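Local coordinates for PA14 domain-containing protein (Clostridium clariflavum, PDB 6QDI) that probably serves in biomass sensing as the extracellular, sugar-binding tandem PA14 part of a membrane-anchored anti-sigma factor that binds calcium, at residues Y8-L14 with S44-W49; S66-R72 with K83-G89; I75-I81 with M93-L98. All coordinates share one frame; numbering follows the deposited sequence.

All three contacts lie in the first of two PA14 domains. From the N terminus, residues 8-14 meet 44-49, so interaction 1 closes a loop of 29 residues and holds a calcium ion. It closes before interaction 2 opens. Residues 66-72 pair with 83-89, closing a loop of 10 residues beside a second calcium ion. Interaction 3 starts at 75-81, within this second loop, and ends at 93-98, beyond it, so interactions 2 and 3 cross. Interactions 2 and 3 tie the two sheets of the sandwich together, whereas interaction 1 joins strands 4-9 and 44-53 of one sheet. Leu14 of interaction 1 packs on Trp84 of interaction 2, and Arg72 there on Leu79 of interaction 3.

Interaction 1 of 3, residues Y8-L14 with S44-W49; sequences YFDNIDL and SYSVRW. With CA (calcium ion), chain G.
Phe9 and Ser46 form an antiparallel hydrogen-bonded pair that joins strands 4-9 and 44-53 in one sheet of the first PA14 domain. Phe9 N donates to Ser46 O at 2.8 Å, and Ser46 N donates back to Phe9 O. Beyond Phe9 the chain leaves the strand and curls round the Ser46 side chain. This is the tight part. With chi1 at 57°, Ser46 OG turns into that loop. It donates to Asn11 O at 2.7 Å and accepts from Leu14 N at 2.8 Å. One buried hydroxyl thus pins two points of the turn. On the other face of the sheet Val47 CG1 sits over the Tyr8 ring, a CH-pi contact 3.8 Å from the ring centroid. Tyr8 OH and Trp49 NE1 both bond to Asp23.

The looser side lies at Leu14 and Arg48. Leu14 CD1 passes Arg48 NH2 at 3.7 Å, and a water bridges Leu14 O and Arg48 NH1. Arg48 NE turns to a salt bridge with Glu109.

The start of strand 44-53 is hydrated but firmly held: a calcium ion there binds Asp10 O, Ser44 O, Ser44 OG, Asp42 and three waters. Asp10 O and Ser44 O come within 2.9 Å of each other because both bind this cation, at 2.4 Å from Asp10 O and 2.3 Å from Ser44 O.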
loop_
_atom_site.group_PDB
_atom_site.type_symbol
_atom_site.label_atom_id
_atom_site.label_comp_id
_atom_site.label_asym_id
_atom_site.label_seq_id
_atom_site.Cartn_x
_atom_site.Cartn_y
_atom_site.Cartn_z
ATOM N N TYR A 8 2.520 -8.124 -0.554
ATOM C CA TYR A 8 2.984 -7.112 0.358
ATOM C C TYR A 8 2.984 -5.751 -0.312
ATOM O O TYR A 8 3.566 -5.576 -1.399
ATOM C CB TYR A 8 4.441 -7.458 0.848
ATOM C CG TYR A 8 4.467 -8.671 1.767
ATOM C CD1 TYR A 8 4.285 -9.963 1.274
ATOM C CD2 TYR A 8 4.645 -8.504 3.121
ATOM C CE1 TYR A 8 4.254 -11.059 2.110
ATOM C CE2 TYR A 8 4.613 -9.588 3.989
ATOM C CZ TYR A 8 4.404 -10.860 3.483
ATOM O OH TYR A 8 4.396 -11.910 4.393
ATOM N N PHE A 9 2.364 -4.791 0.378
ATOM C CA PHE A 9 2.101 -3.457 -0.141
ATOM C C PHE A 9 2.811 -2.421 0.702
ATOM O O PHE A 9 2.902 -2.541 1.932
ATOM C CB PHE A 9 0.594 -3.180 -0.127
ATOM C CG PHE A 9 -0.183 -4.129 -1.013
ATOM C CD1 PHE A 9 -0.441 -3.805 -2.334
ATOM C CD2 PHE A 9 -0.710 -5.312 -0.522
ATOM C CE1 PHE A 9 -1.148 -4.675 -3.151
ATOM C CE2 PHE A 9 -1.415 -6.180 -1.345
ATOM C CZ PHE A 9 -1.629 -5.834 -2.648
ATOM N N ASP A 10 3.268 -1.365 0.049
ATOM C CA ASP A 10 4.086 -0.339 0.675
ATOM C C ASP A 10 3.278 0.683 1.458
ATOM O O ASP A 10 3.868 1.543 2.075
ATOM C CB ASP A 10 4.937 0.412 -0.373
ATOM C CG ASP A 10 6.449 0.400 -0.103
ATOM O OD1 ASP A 10 6.925 -0.216 0.801
ATOM O OD2 ASP A 10 7.216 0.915 -0.995
ATOM N N ASN A 11 1.955 0.634 1.400
ATOM C CA ASN A 11 1.077 1.585 2.088
ATOM C C ASN A 11 0.188 0.859 3.092
ATOM O O ASN A 11 0.129 -0.380 3.108
ATOM C CB ASN A 11 0.199 2.309 1.041
ATOM C CG ASN A 11 1.035 3.142 0.114
ATOM O OD1 ASN A 11 1.989 3.789 0.535
ATOM N ND2 ASN A 11 0.609 3.213 -1.136
ATOM N N ILE A 12 -0.568 1.603 3.893
ATOM C CA ILE A 12 -1.468 0.990 4.900
ATOM C C ILE A 12 -2.723 0.373 4.310
ATOM O O ILE A 12 -3.434 -0.319 5.029
ATOM C CB ILE A 12 -1.896 1.986 5.990
ATOM C CG1 ILE A 12 -2.743 3.140 5.458
ATOM C CG2 ILE A 12 -0.668 2.514 6.745
ATOM C CD1 ILE A 12 -3.594 3.794 6.515
ATOM N N ASP A 13 -3.005 0.615 3.031
ATOM C CA ASP A 13 -4.340 0.378 2.453
ATOM C C ASP A 13 -4.287 -0.558 1.263
ATOM O O ASP A 13 -5.107 -0.424 0.346
ATOM C CB ASP A 13 -4.955 1.730 2.057
ATOM C CG ASP A 13 -4.185 2.455 0.954
ATOM O OD1 ASP A 13 -3.029 2.026 0.671
ATOM O OD2 ASP A 13 -4.742 3.426 0.416
ATOM N N LEU A 14 -3.345 -1.490 1.245
ATOM C CA LEU A 14 -3.324 -2.529 0.191
ATOM C C LEU A 14 -3.146 -1.897 -1.182
ATOM O O LEU A 14 -3.691 -2.382 -2.188
ATOM C CB LEU A 14 -4.534 -3.454 0.289
ATOM C CG LEU A 14 -4.723 -4.106 1.662
ATOM C CD1 LEU A 14 -6.137 -4.647 1.777
ATOM C CD2 LEU A 14 -3.680 -5.164 1.926
ATOM N N SER A 44 4.655 1.789 7.782
ATOM C CA SER A 44 3.323 1.836 7.150
ATOM C C SER A 44 3.258 0.822 6.020
ATOM O O SER A 44 3.869 1.028 4.966
ATOM C CB SER A 44 2.975 3.217 6.661
ATOM O OG SER A 44 3.918 3.745 5.777
ATOM N N TYR A 45 2.569 -0.302 6.210
ATOM C CA TYR A 45 2.553 -1.348 5.190
ATOM C C TYR A 45 1.342 -2.218 5.407
ATOM O O TYR A 45 0.637 -2.098 6.412
ATOM C CB TYR A 45 3.888 -2.165 5.178
ATOM C CG TYR A 45 4.237 -2.787 6.503
ATOM C CD1 TYR A 45 3.685 -3.998 6.876
ATOM C CD2 TYR A 45 5.113 -2.166 7.394
ATOM C CE1 TYR A 45 3.994 -4.589 8.120
ATOM C CE2 TYR A 45 5.418 -2.742 8.619
ATOM C CZ TYR A 45 4.844 -3.940 8.970
ATOM O OH TYR A 45 5.103 -4.533 10.191
ATOM N N SER A 46 1.073 -3.078 4.434
ATOM C CA SER A 46 -0.106 -3.928 4.531
ATOM C C SER A 46 0.144 -5.183 3.714
ATOM O O SER A 46 1.070 -5.228 2.879
ATOM C CB SER A 46 -1.375 -3.163 4.100
ATOM O OG SER A 46 -1.248 -2.640 2.770
ATOM N N VAL A 47 -0.639 -6.220 3.979
ATOM C CA VAL A 47 -0.464 -7.528 3.371
ATOM C C VAL A 47 -1.810 -8.142 3.114
ATOM O O VAL A 47 -2.747 -8.025 3.936
ATOM C CB VAL A 47 0.357 -8.474 4.301
ATOM C CG1 VAL A 47 0.757 -9.719 3.536
ATOM C CG2 VAL A 47 1.582 -7.790 4.878
ATOM N N ARG A 48 -1.932 -8.834 1.970
ATOM C CA ARG A 48 -3.070 -9.698 1.713
ATOM C C ARG A 48 -2.560 -11.117 1.492
ATOM O O ARG A 48 -1.701 -11.355 0.643
ATOM C CB ARG A 48 -3.859 -9.295 0.492
ATOM C CG ARG A 48 -5.050 -10.187 0.213
ATOM C CD ARG A 48 -5.798 -9.811 -1.042
ATOM N NE ARG A 48 -6.405 -8.504 -0.940
ATOM C CZ ARG A 48 -6.077 -7.437 -1.660
ATOM N NH1 ARG A 48 -5.067 -7.439 -2.485
ATOM N NH2 ARG A 48 -6.752 -6.289 -1.450
ATOM N N TRP A 49 -3.119 -12.056 2.252
ATOM C CA TRP A 49 -2.877 -13.485 2.036
ATOM C C TRP A 49 -4.076 -14.136 1.398
ATOM O O TRP A 49 -5.224 -13.918 1.825
ATOM C CB TRP A 49 -2.574 -14.211 3.355
ATOM C CG TRP A 49 -1.234 -13.899 3.917
ATOM C CD1 TRP A 49 -0.055 -14.452 3.568
ATOM C CD2 TRP A 49 -0.927 -12.965 4.965
ATOM N NE1 TRP A 49 0.958 -13.936 4.291
ATOM C CE2 TRP A 49 0.452 -13.015 5.167
ATOM C CE3 TRP A 49 -1.703 -12.061 5.737
ATOM C CZ2 TRP A 49 1.081 -12.228 6.102
ATOM C CZ3 TRP A 49 -1.043 -11.285 6.691
ATOM C CH2 TRP A 49 0.318 -11.364 6.833
HETATM CA CA CA G . 5.087 2.664 3.810
HETATM O O HOH W 1 6.481 0.782 3.397
HETATM O O HOH W 2 3.411 4.223 2.909
HETATM O O HOH W 3 -5.094 -4.573 -3.228
HETATM O O HOH W 4 6.199 3.511 1.759
#

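Interaction 2 of 3, residues S66-R72 with K83-G89; sequences SRDNGVR and KWDNLVG. With CA (calcium ion), chain D; EDO (1,2-ethanediol), chain C.
Arg67 reaches across to Asp85 beside one of the two calcium sites of the first PA14 domain, that of Asp68 and Asn69. Arg67 and Gly89 also form an antiparallel hydrogen-bonded pair, where strand 59-68 meets the short strand 88-89. Val71 and Lys83 make a second such pair. Between them, Asn69 and Gly70 form a classic beta bulge opposite Phe111.

The Arg67 side chain fills the loop between the two pairs. From CB the chain turns back over its own backbone, chi1 64°, and then runs extended. CG lies 3.6 Å from Gly89 N. CD passes the Lys83 backbone oxygen. NE packs 3.5 Å from Lys83 CB and has a salt bridge to Glu92. The guanidinium is sandwiched: Lys83 O lies over one face and Gly89 over the opposite one. At its end, both terminal nitrogens grip one carboxylate oxygen. Arg67 NH1 meets Asp85 OD1 at 2.9 Å on the syn side. Arg67 NH2 reaches the same Asp85 OD1 at 3.1 Å, from above the carboxylate plane. Arg67 NH2 also donates to Asn69 O at 2.9 Å. Leu87 N bonds Asp85 OD1 too, closing an Asx turn, so three donors hold this oxygen. Nearby, the guanidinium of Arg72 stacks flat on the Trp84 ring, planes 17° apart, while Arg72 NE pairs with Asp82.

By bonding Asn69 O, Arg67 probably helps to hold the backbone that carries the metal ligands Asp68 and Asn69, which are joined by a cis peptide. Asn112, Thr114 and Asn116 complete the protein ligands. A 1,2-ethanediol, probably from the crystallisation liquor, chelates the calcium ion with both oxygens, perhaps much as a sugar diol would. Asp68 OD1 lies 2.3 Å from the metal, and Asn69 ND2 donates to ethanediol O2 at 2.9 Å.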
loop_
_atom_site.group_PDB
_atom_site.type_symbol
_atom_site.label_atom_id
_atom_site.label_comp_id
_atom_site.label_asym_id
_atom_site.label_seq_id
_atom_site.Cartn_x
_atom_site.Cartn_y
_atom_site.Cartn_z
ATOM N N SER A 66 -4.431 -12.466 16.611
ATOM C CA SER A 66 -3.685 -11.445 17.359
ATOM C C SER A 66 -3.167 -10.463 16.324
ATOM O O SER A 66 -2.592 -10.905 15.318
ATOM C CB SER A 66 -2.517 -12.111 18.108
ATOM O OG SER A 66 -2.949 -13.179 18.920
ATOM N N ARG A 67 -3.373 -9.157 16.544
ATOM C CA ARG A 67 -3.111 -8.195 15.483
ATOM C C ARG A 67 -2.591 -6.873 16.036
ATOM O O ARG A 67 -3.085 -6.343 17.041
ATOM C CB ARG A 67 -4.383 -7.913 14.676
ATOM C CG ARG A 67 -5.500 -7.248 15.491
ATOM C CD ARG A 67 -6.787 -7.036 14.766
ATOM N NE ARG A 67 -7.751 -6.326 15.580
ATOM C CZ ARG A 67 -7.884 -5.018 15.657
ATOM N NH1 ARG A 67 -8.854 -4.514 16.407
ATOM N NH2 ARG A 67 -7.081 -4.204 14.965
ATOM N N ASP A 68 -1.698 -6.286 15.247
ATOM C CA ASP A 68 -1.288 -4.881 15.422
ATOM C C ASP A 68 -0.885 -4.485 14.012
ATOM O O ASP A 68 0.187 -4.901 13.591
ATOM C CB ASP A 68 -0.177 -4.776 16.437
ATOM C CG ASP A 68 0.331 -3.388 16.591
ATOM O OD1 ASP A 68 -0.005 -2.515 15.747
ATOM O OD2 ASP A 68 1.120 -3.139 17.565
ATOM N N ASN A 69 -1.699 -3.784 13.201
ATOM C CA ASN A 69 -2.962 -3.169 13.546
ATOM C C ASN A 69 -4.172 -3.918 12.971
ATOM O O ASN A 69 -4.618 -4.885 13.594
ATOM C CB ASN A 69 -2.948 -1.686 13.123
ATOM C CG ASN A 69 -1.976 -0.892 13.962
ATOM O OD1 ASN A 69 -0.842 -0.627 13.541
ATOM N ND2 ASN A 69 -2.371 -0.622 15.203
ATOM N N GLY A 70 -4.712 -3.512 11.841
ATOM C CA GLY A 70 -6.013 -4.029 11.420
ATOM C C GLY A 70 -5.952 -5.369 10.715
ATOM O O GLY A 70 -4.969 -5.699 10.055
ATOM N N VAL A 71 -7.046 -6.133 10.833
ATOM C CA VAL A 71 -7.225 -7.392 10.115
ATOM C C VAL A 71 -8.649 -7.545 9.638
ATOM O O VAL A 71 -9.603 -7.165 10.352
ATOM C CB VAL A 71 -6.835 -8.608 10.990
ATOM C CG1 VAL A 71 -7.405 -9.945 10.488
ATOM C CG2 VAL A 71 -5.333 -8.658 11.197
ATOM N N ARG A 72 -8.801 -8.162 8.467
ATOM C CA ARG A 72 -10.057 -8.755 8.019
ATOM C C ARG A 72 -9.748 -10.185 7.615
ATOM O O ARG A 72 -8.809 -10.435 6.884
ATOM C CB ARG A 72 -10.682 -7.993 6.836
ATOM C CG ARG A 72 -11.254 -6.629 7.233
ATOM C CD ARG A 72 -12.208 -6.039 6.242
ATOM N NE ARG A 72 -12.834 -4.781 6.708
ATOM C CZ ARG A 72 -12.556 -3.556 6.246
ATOM N NH1 ARG A 72 -11.567 -3.370 5.321
ATOM N NH2 ARG A 72 -13.237 -2.502 6.733
ATOM N N LYS A 83 -12.025 -6.375 11.629
ATOM C CA LYS A 83 -11.348 -5.571 12.655
ATOM C C LYS A 83 -10.283 -4.684 12.024
ATOM O O LYS A 83 -9.111 -4.706 12.394
ATOM C CB LYS A 83 -10.785 -6.471 13.766
ATOM C CG LYS A 83 -11.868 -7.208 14.570
ATOM C CD LYS A 83 -12.653 -6.265 15.475
ATOM C CE LYS A 83 -13.801 -7.026 16.070
ATOM N NZ LYS A 83 -14.652 -6.205 16.909
ATOM N N TRP A 84 -10.728 -3.864 11.079
ATOM C CA TRP A 84 -9.842 -3.030 10.253
ATOM C C TRP A 84 -9.679 -1.682 10.931
ATOM O O TRP A 84 -10.221 -0.679 10.508
ATOM C CB TRP A 84 -10.413 -2.908 8.866
ATOM C CG TRP A 84 -9.475 -2.411 7.825
ATOM C CD1 TRP A 84 -9.527 -1.202 7.186
ATOM C CD2 TRP A 84 -8.368 -3.119 7.257
ATOM N NE1 TRP A 84 -8.531 -1.132 6.250
ATOM C CE2 TRP A 84 -7.795 -2.287 6.275
ATOM C CE3 TRP A 84 -7.811 -4.381 7.473
ATOM C CZ2 TRP A 84 -6.716 -2.695 5.478
ATOM C CZ3 TRP A 84 -6.730 -4.781 6.717
ATOM C CH2 TRP A 84 -6.179 -3.939 5.713
ATOM N N ASP A 85 -8.924 -1.675 12.020
ATOM C CA ASP A 85 -8.815 -0.475 12.847
ATOM C C ASP A 85 -7.438 -0.402 13.488
ATOM O O ASP A 85 -6.624 -1.327 13.365
ATOM C CB ASP A 85 -9.978 -0.363 13.846
ATOM C CG ASP A 85 -9.972 -1.488 14.840
ATOM O OD1 ASP A 85 -8.914 -1.761 15.449
ATOM O OD2 ASP A 85 -11.049 -2.107 15.020
ATOM N N ASN A 86 -7.193 0.747 14.147
ATOM C CA ASN A 86 -5.870 1.024 14.717
ATOM C C ASN A 86 -5.632 0.523 16.085
ATOM O O ASN A 86 -4.568 0.783 16.646
ATOM C CB ASN A 86 -5.607 2.517 14.635
ATOM C CG ASN A 86 -5.403 2.938 13.209
ATOM O OD1 ASN A 86 -4.436 2.552 12.622
ATOM N ND2 ASN A 86 -6.345 3.634 12.626
ATOM N N LEU A 87 -6.582 -0.192 16.661
ATOM C CA LEU A 87 -6.353 -0.771 17.936
ATOM C C LEU A 87 -5.313 -1.922 17.767
ATOM O O LEU A 87 -4.867 -2.340 16.630
ATOM C CB LEU A 87 -7.669 -1.272 18.524
ATOM C CG LEU A 87 -8.790 -0.245 18.643
ATOM C CD1 LEU A 87 -10.065 -0.913 19.137
ATOM C CD2 LEU A 87 -8.342 0.872 19.586
ATOM N N VAL A 88 -4.978 -2.468 18.915
ATOM C CA VAL A 88 -4.256 -3.737 19.013
ATOM C C VAL A 88 -5.245 -4.745 19.556
ATOM O O VAL A 88 -5.881 -4.514 20.596
ATOM C CB VAL A 88 -3.034 -3.593 19.912
ATOM C CG1 VAL A 88 -2.386 -4.942 20.152
ATOM C CG2 VAL A 88 -2.041 -2.602 19.269
ATOM N N GLY A 89 -5.404 -5.861 18.838
ATOM C CA GLY A 89 -6.402 -6.864 19.199
ATOM C C GLY A 89 -5.739 -8.161 19.572
ATOM O O GLY A 89 -4.981 -8.730 18.823
HETATM CA CA CA D . 1.267 -0.828 14.778
HETATM C C1 EDO C . 1.126 0.214 17.934
HETATM O O1 EDO C . 1.970 -0.654 17.147
HETATM C C2 EDO C . 0.713 1.429 17.080
HETATM O O2 EDO C . 0.001 0.896 15.997
#

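Interaction 3 of 3, residues I75-I81 with M93-L98; sequences IDNKLII and MGKIYL
Ile96 and Ile80 face each other between the two sheets of the PA14 beta sandwich. Ile80 belongs to strand 78-83 in one sheet, and Ile96 to strand 93-98 in the other. The segments of these strands run roughly antiparallel, 141° apart, with a closest axis approach of 5.6 Å. They are packed neighbours, not bonded partners.

Ile96 has the largest share of the contact. Its CG1 branch stands anti to the backbone N, chi1 -175°, which sends CD1 to the type I' turn 75-78, which links strands 71-75 and 78-83 into a hairpin. There Ile96 CD1 touches Ile75 O at 3.6 Å and brushes Asp76 CB at 4.1 Å. The other branch of Ile96, CG2, meets Ile75 CG2 at 4.0 Å. Backbone bonds between Ile75 and Lys78 close the turn in both directions.

Ile80 comes next. Its CD1 rests on the peptide of Gly94, 4.0 Å from Gly94 O, and its CG2 approaches the backbone oxygen of Lys95. On its own sheet Ile80 shares a classic beta bulge with Ile81, both facing Leu73. Across the sandwich it also touches Phe63.

Gly94 is the third main residue. Its backbone lies close against strand 78-83, and Gly94 CA makes a CA-H...O contact with Ile80 O at 3.6 Å. Ile81 CG1 lies 3.7 Å from Gly94 N. Gly94 and Ile96 bond through their backbones to Phe63 and Tyr61, so strand 93-98 is held in its own sheet.

The meeting surfaces are thus methyl and methylene groups against each other and against peptides. Cohesion here probably comes mainly from dispersion and the burial of apolar surface, while the hydrogen bonds that fix each strand run within its own sheet.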
loop_
_atom_site.group_PDB
_atom_site.type_symbol
_atom_site.label_atom_id
_atom_site.label_comp_id
_atom_site.label_asym_id
_atom_site.label_seq_id
_atom_site.Cartn_x
_atom_site.Cartn_y
_atom_site.Cartn_z
ATOM N N ILE A 75 -13.278 -16.662 5.552
ATOM C CA ILE A 75 -13.156 -18.109 5.376
ATOM C C ILE A 75 -14.391 -18.521 4.586
ATOM O O ILE A 75 -15.487 -18.127 4.938
ATOM C CB ILE A 75 -13.121 -18.875 6.725
ATOM C CG1 ILE A 75 -11.937 -18.449 7.611
ATOM C CG2 ILE A 75 -13.122 -20.379 6.460
ATOM C CD1 ILE A 75 -10.590 -18.864 7.084
ATOM N N ASP A 76 -14.211 -19.283 3.519
ATOM C CA ASP A 76 -15.320 -19.698 2.667
ATOM C C ASP A 76 -16.107 -18.496 2.161
ATOM O O ASP A 76 -17.345 -18.522 2.043
ATOM C CB ASP A 76 -16.254 -20.663 3.407
ATOM C CG ASP A 76 -17.275 -21.334 2.484
ATOM O OD1 ASP A 76 -16.933 -21.604 1.316
ATOM O OD2 ASP A 76 -18.387 -21.589 2.941
ATOM N N ASN A 77 -15.399 -17.407 1.899
ATOM C CA ASN A 77 -15.969 -16.162 1.418
ATOM C C ASN A 77 -16.919 -15.489 2.400
ATOM O O ASN A 77 -17.644 -14.542 2.030
ATOM C CB ASN A 77 -16.550 -16.334 0.018
ATOM C CG ASN A 77 -15.509 -16.901 -0.933
ATOM O OD1 ASN A 77 -14.530 -16.252 -1.239
ATOM N ND2 ASN A 77 -15.686 -18.172 -1.342
ATOM N N LYS A 78 -16.850 -15.851 3.680
ATOM C CA LYS A 78 -17.613 -15.204 4.704
ATOM C C LYS A 78 -16.626 -14.390 5.549
ATOM O O LYS A 78 -15.622 -14.947 6.051
ATOM C CB LYS A 78 -18.348 -16.204 5.570
ATOM C CG LYS A 78 -19.193 -15.533 6.640
ATOM C CD LYS A 78 -20.079 -16.496 7.444
ATOM C CE LYS A 78 -21.365 -16.883 6.743
ATOM N NZ LYS A 78 -22.331 -15.760 6.486
ATOM N N LEU A 79 -16.904 -13.096 5.756
ATOM C CA LEU A 79 -16.058 -12.245 6.598
ATOM C C LEU A 79 -16.384 -12.558 8.046
ATOM O O LEU A 79 -17.412 -12.144 8.561
ATOM C CB LEU A 79 -16.343 -10.787 6.251
ATOM C CG LEU A 79 -15.568 -9.715 6.992
ATOM C CD1 LEU A 79 -14.054 -9.902 6.880
ATOM C CD2 LEU A 79 -15.972 -8.331 6.484
ATOM N N ILE A 80 -15.489 -13.265 8.727
ATOM C CA ILE A 80 -15.755 -13.727 10.092
ATOM C C ILE A 80 -15.010 -12.927 11.147
ATOM O O ILE A 80 -15.387 -12.991 12.290
ATOM C CB ILE A 80 -15.491 -15.231 10.272
ATOM C CG1 ILE A 80 -14.031 -15.617 10.049
ATOM C CG2 ILE A 80 -16.446 -16.035 9.407
ATOM C CD1 ILE A 80 -13.700 -17.016 10.524
ATOM N N ILE A 81 -13.955 -12.186 10.779
ATOM C CA ILE A 81 -13.312 -11.242 11.673
ATOM C C ILE A 81 -13.153 -9.935 10.894
ATOM O O ILE A 81 -12.446 -9.908 9.891
ATOM C CB ILE A 81 -11.940 -11.734 12.210
ATOM C CG1 ILE A 81 -12.108 -13.007 13.030
ATOM C CG2 ILE A 81 -11.285 -10.643 13.046
ATOM C CD1 ILE A 81 -10.812 -13.662 13.473
ATOM N N MET A 93 -11.896 -13.232 17.534
ATOM C CA MET A 93 -12.351 -14.564 17.153
ATOM C C MET A 93 -13.506 -14.497 16.172
ATOM O O MET A 93 -14.310 -13.579 16.183
ATOM C CB MET A 93 -12.822 -15.374 18.364
ATOM C CG MET A 93 -11.742 -15.705 19.373
ATOM S SD MET A 93 -12.304 -16.518 20.876
ATOM C CE MET A 93 -12.978 -15.124 21.767
ATOM N N GLY A 94 -13.558 -15.516 15.328
ATOM C CA GLY A 94 -14.730 -15.751 14.486
ATOM C C GLY A 94 -14.909 -17.258 14.345
ATOM O O GLY A 94 -13.934 -18.020 14.364
ATOM N N LYS A 95 -16.166 -17.684 14.184
ATOM C CA LYS A 95 -16.492 -19.113 14.121
ATOM C C LYS A 95 -17.157 -19.435 12.797
ATOM O O LYS A 95 -17.886 -18.583 12.243
ATOM C CB LYS A 95 -17.423 -19.481 15.277
ATOM C CG LYS A 95 -16.755 -19.376 16.639
ATOM C CD LYS A 95 -17.601 -19.987 17.731
ATOM C CE LYS A 95 -18.656 -19.022 18.201
ATOM N NZ LYS A 95 -19.152 -19.464 19.533
ATOM N N ILE A 96 -16.936 -20.657 12.315
ATOM C CA ILE A 96 -17.580 -21.133 11.081
ATOM C C ILE A 96 -17.540 -22.664 11.034
ATOM O O ILE A 96 -16.523 -23.276 11.408
ATOM C CB ILE A 96 -16.911 -20.529 9.820
ATOM C CG1 ILE A 96 -17.666 -20.927 8.541
ATOM C CG2 ILE A 96 -15.434 -20.850 9.749
ATOM C CD1 ILE A 96 -17.282 -20.056 7.371
ATOM N N TYR A 97 -18.647 -23.280 10.626
ATOM C CA TYR A 97 -18.718 -24.711 10.434
ATOM C C TYR A 97 -18.051 -25.105 9.121
ATOM O O TYR A 97 -18.356 -24.523 8.090
ATOM C CB TYR A 97 -20.172 -25.157 10.417
ATOM C CG TYR A 97 -20.255 -26.637 10.374
ATOM C CD1 TYR A 97 -20.113 -27.370 11.530
ATOM C CD2 TYR A 97 -20.378 -27.296 9.181
ATOM C CE1 TYR A 97 -20.146 -28.728 11.507
ATOM C CE2 TYR A 97 -20.408 -28.667 9.147
ATOM C CZ TYR A 97 -20.269 -29.367 10.327
ATOM O OH TYR A 97 -20.318 -30.744 10.376
ATOM N N LEU A 98 -17.150 -26.086 9.156
ATOM C CA LEU A 98 -16.447 -26.567 7.977
ATOM C C LEU A 98 -16.539 -28.088 7.932
ATOM O O LEU A 98 -16.723 -28.729 8.973
ATOM C CB LEU A 98 -15.001 -26.104 7.958
ATOM C CG LEU A 98 -14.752 -24.594 8.102
ATOM C CD1 LEU A 98 -13.274 -24.332 8.270
ATOM C CD2 LEU A 98 -15.254 -23.856 6.890
#